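Local coordinates for cell death abnormality protein 2 (Caenorhabditis elegans, PDB 3QWX) that acts as a CRK-family SH2–SH3 signalling adaptor required for cell migration and for the engulfment of cell corpses, at residues 49-57 with 103-111. Residues are numbered along the deposited sequence; the frame is centred on the assembly and turned at random.
Sequences YSLTVREAD and VLTEASLLA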
loop_
_atom_site.group_PDB
_atom_site.type_symbol
_atom_site.label_atom_id
_atom_site.label_comp_id
_atom_site.label_asym_id
_atom_site.label_seq_id
_atom_site.Cartn_x
_atom_site.Cartn_y
_atom_site.Cartn_z
ATOM N N TYR A 49 -8.238 7.218 -4.711
ATOM C CA TYR A 49 -7.259 6.696 -3.775
ATOM C C TYR A 49 -6.935 7.774 -2.769
ATOM O O TYR A 49 -7.160 8.953 -3.008
ATOM C CB TYR A 49 -5.975 6.251 -4.483
ATOM C CG TYR A 49 -6.132 5.030 -5.354
ATOM C CD1 TYR A 49 -6.503 3.802 -4.810
ATOM C CD2 TYR A 49 -5.881 5.089 -6.718
ATOM C CE1 TYR A 49 -6.636 2.682 -5.602
ATOM C CE2 TYR A 49 -6.013 3.973 -7.518
ATOM C CZ TYR A 49 -6.395 2.771 -6.960
ATOM O OH TYR A 49 -6.517 1.657 -7.760
ATOM N N SER A 50 -6.399 7.353 -1.636
ATOM C CA SER A 50 -5.916 8.269 -0.629
ATOM C C SER A 50 -4.467 7.941 -0.360
ATOM O O SER A 50 -4.101 6.777 -0.258
ATOM C CB SER A 50 -6.712 8.126 0.669
ATOM O OG SER A 50 -7.922 8.847 0.603
ATOM N N LEU A 51 -3.658 8.986 -0.257
ATOM C CA LEU A 51 -2.276 8.885 0.151
ATOM C C LEU A 51 -2.214 9.380 1.589
ATOM O O LEU A 51 -2.595 10.517 1.864
ATOM C CB LEU A 51 -1.412 9.777 -0.753
ATOM C CG LEU A 51 0.079 9.913 -0.465
ATOM C CD1 LEU A 51 0.827 8.595 -0.682
ATOM C CD2 LEU A 51 0.665 11.006 -1.340
ATOM N N THR A 52 -1.732 8.536 2.494
ATOM C CA THR A 52 -1.572 8.890 3.914
ATOM C C THR A 52 -0.082 8.918 4.292
ATOM O O THR A 52 0.646 7.961 4.021
ATOM C CB THR A 52 -2.352 7.900 4.853
ATOM O OG1 THR A 52 -3.728 7.850 4.462
ATOM C CG2 THR A 52 -2.274 8.345 6.314
ATOM N N VAL A 53 0.355 10.019 4.910
ATOM C CA VAL A 53 1.773 10.298 5.149
ATOM C C VAL A 53 2.040 10.825 6.570
ATOM O O VAL A 53 1.309 11.669 7.075
ATOM C CB VAL A 53 2.328 11.354 4.141
ATOM C CG1 VAL A 53 3.851 11.323 4.097
ATOM C CG2 VAL A 53 1.771 11.131 2.754
ATOM N N ARG A 54 3.092 10.319 7.203
ATOM C CA ARG A 54 3.595 10.895 8.453
ATOM C C ARG A 54 4.503 12.060 8.066
ATOM O O ARG A 54 5.555 11.855 7.453
ATOM C CB ARG A 54 4.397 9.844 9.223
ATOM C CG ARG A 54 5.090 10.345 10.486
ATOM C CD ARG A 54 4.117 10.842 11.541
ATOM N NE ARG A 54 4.800 11.037 12.822
ATOM C CZ ARG A 54 4.958 10.076 13.736
ATOM N NH1 ARG A 54 4.466 8.863 13.511
ATOM N NH2 ARG A 54 5.594 10.326 14.880
ATOM N N GLU A 55 4.080 13.277 8.392
ATOM C CA GLU A 55 4.772 14.475 7.908
ATOM C C GLU A 55 5.384 15.301 9.032
ATOM O O GLU A 55 6.176 16.211 8.790
ATOM C CB GLU A 55 3.827 15.336 7.058
ATOM C CG GLU A 55 3.433 14.648 5.750
ATOM C CD GLU A 55 2.800 15.578 4.751
ATOM O OE1 GLU A 55 3.428 16.599 4.380
ATOM O OE2 GLU A 55 1.673 15.284 4.323
ATOM N N ALA A 56 5.018 14.982 10.264
ATOM C CA ALA A 56 5.553 15.698 11.415
ATOM C C ALA A 56 5.526 14.803 12.647
ATOM O O ALA A 56 4.783 13.830 12.696
ATOM C CB ALA A 56 4.755 16.981 11.660
ATOM N N ASP A 57 6.336 15.138 13.641
ATOM C CA ASP A 57 6.314 14.408 14.900
ATOM C C ASP A 57 5.247 14.968 15.841
ATOM O O ASP A 57 4.450 14.216 16.403
ATOM C CB ASP A 57 7.703 14.388 15.538
ATOM C CG ASP A 57 8.600 13.310 14.937
ATOM O OD1 ASP A 57 8.059 12.363 14.316
ATOM O OD2 ASP A 57 9.839 13.403 15.081
ATOM N N VAL A 103 7.607 18.764 -1.218
ATOM C CA VAL A 103 6.747 18.390 -0.089
ATOM C C VAL A 103 5.272 18.411 -0.447
ATOM O O VAL A 103 4.843 19.133 -1.353
ATOM C CB VAL A 103 6.938 19.297 1.153
ATOM C CG1 VAL A 103 8.367 19.176 1.684
ATOM C CG2 VAL A 103 6.562 20.742 0.818
ATOM N N LEU A 104 4.501 17.609 0.280
ATOM C CA LEU A 104 3.057 17.664 0.188
ATOM C C LEU A 104 2.600 18.839 1.036
ATOM O O LEU A 104 2.160 19.859 0.517
ATOM C CB LEU A 104 2.443 16.344 0.660
ATOM C CG LEU A 104 2.770 15.213 -0.318
ATOM C CD1 LEU A 104 2.969 13.861 0.373
ATOM C CD2 LEU A 104 1.683 15.149 -1.380
ATOM N N THR A 105 2.737 18.698 2.346
ATOM C CA THR A 105 2.363 19.763 3.271
ATOM C C THR A 105 3.590 20.167 4.067
ATOM O O THR A 105 4.075 21.300 3.960
ATOM C CB THR A 105 1.211 19.314 4.214
ATOM O OG1 THR A 105 -0.013 19.289 3.472
ATOM C CG2 THR A 105 1.059 20.282 5.380
ATOM N N GLU A 106 4.116 19.225 4.840
ATOM C CA GLU A 106 5.328 19.466 5.609
ATOM C C GLU A 106 6.485 18.553 5.217
ATOM O O GLU A 106 7.631 18.856 5.525
ATOM C CB GLU A 106 5.057 19.342 7.111
ATOM C CG GLU A 106 4.120 20.407 7.678
ATOM C CD GLU A 106 4.706 21.808 7.597
ATOM O OE1 GLU A 106 5.944 21.939 7.621
ATOM O OE2 GLU A 106 3.927 22.781 7.510
ATOM N N ALA A 107 6.196 17.436 4.544
ATOM C CA ALA A 107 7.256 16.479 4.205
ATOM C C ALA A 107 7.105 15.820 2.829
ATOM O O ALA A 107 6.041 15.842 2.223
ATOM C CB ALA A 107 7.384 15.412 5.294
ATOM N N SER A 108 8.196 15.232 2.352
ATOM C CA SER A 108 8.188 14.449 1.125
ATOM C C SER A 108 7.976 12.961 1.418
ATOM O O SER A 108 8.102 12.522 2.554
ATOM C CB SER A 108 9.504 14.627 0.390
ATOM O OG SER A 108 9.537 15.878 -0.260
ATOM N N LEU A 109 7.668 12.196 0.378
ATOM C CA LEU A 109 7.571 10.741 0.455
ATOM C C LEU A 109 8.964 10.111 0.492
ATOM O O LEU A 109 9.741 10.300 -0.433
ATOM C CB LEU A 109 6.817 10.221 -0.772
ATOM C CG LEU A 109 5.424 10.810 -1.006
ATOM C CD1 LEU A 109 4.779 10.129 -2.206
ATOM C CD2 LEU A 109 4.559 10.649 0.254
ATOM N N LEU A 110 9.287 9.370 1.554
ATOM C CA LEU A 110 10.630 8.810 1.686
ATOM C C LEU A 110 10.591 7.293 1.612
ATOM O O LEU A 110 11.391 6.678 0.901
ATOM C CB LEU A 110 11.294 9.258 2.993
ATOM C CG LEU A 110 12.824 9.173 3.099
ATOM C CD1 LEU A 110 13.352 10.017 4.256
ATOM C CD2 LEU A 110 13.331 7.742 3.218
ATOM N N ALA A 111 9.657 6.694 2.347
ATOM C CA ALA A 111 9.601 5.239 2.458
ATOM C C ALA A 111 8.172 4.715 2.576
ATOM O O ALA A 111 7.360 5.254 3.311
ATOM C CB ALA A 111 10.433 4.768 3.637
#
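The carboxylate of E55, just past the end of strand 49-54, is held by the backbone of the segment 103-111. Three consecutive amides converge on one oxygen: E55 OE1 accepts from T105 N at 3.0 Å, from E106 N at 2.8 Å and from A107 N at 2.9 Å. N-H...O angles of 148° or more support all three bonds. The donors divide the space around OE1: T105 N takes the syn lone pair, A107 N the anti one, and E106 N also comes from the anti side but 31° out of the carboxylate plane. Such a cluster of N-H groups would be expected to stabilise the ionised carboxylate. OE2 is satisfied separately, by the hydroxyl of Y65 on strand 62-69, which also hydrogen-bonds T105 OG1. The turn is closed internally by L104 N donating to A107 O at 3.0 Å. The side chain of E55 starts beside its own backbone N (chi1 -67°) and runs extended beyond CG, which carries OE1 into the turn while E55 CB packs on A107 CB at 4.0 Å. Further along the strand the contact becomes apolar: V53 CG2 lies 3.8 Å from both L104 CD1 and L109 CD2, and L51 CD2 also meets these two methyls. A glutamate thus pins the turn to the central β-sheet, in the loop between helix 92-98 and strand 111-112, near the C-terminal end of the SH2 domain.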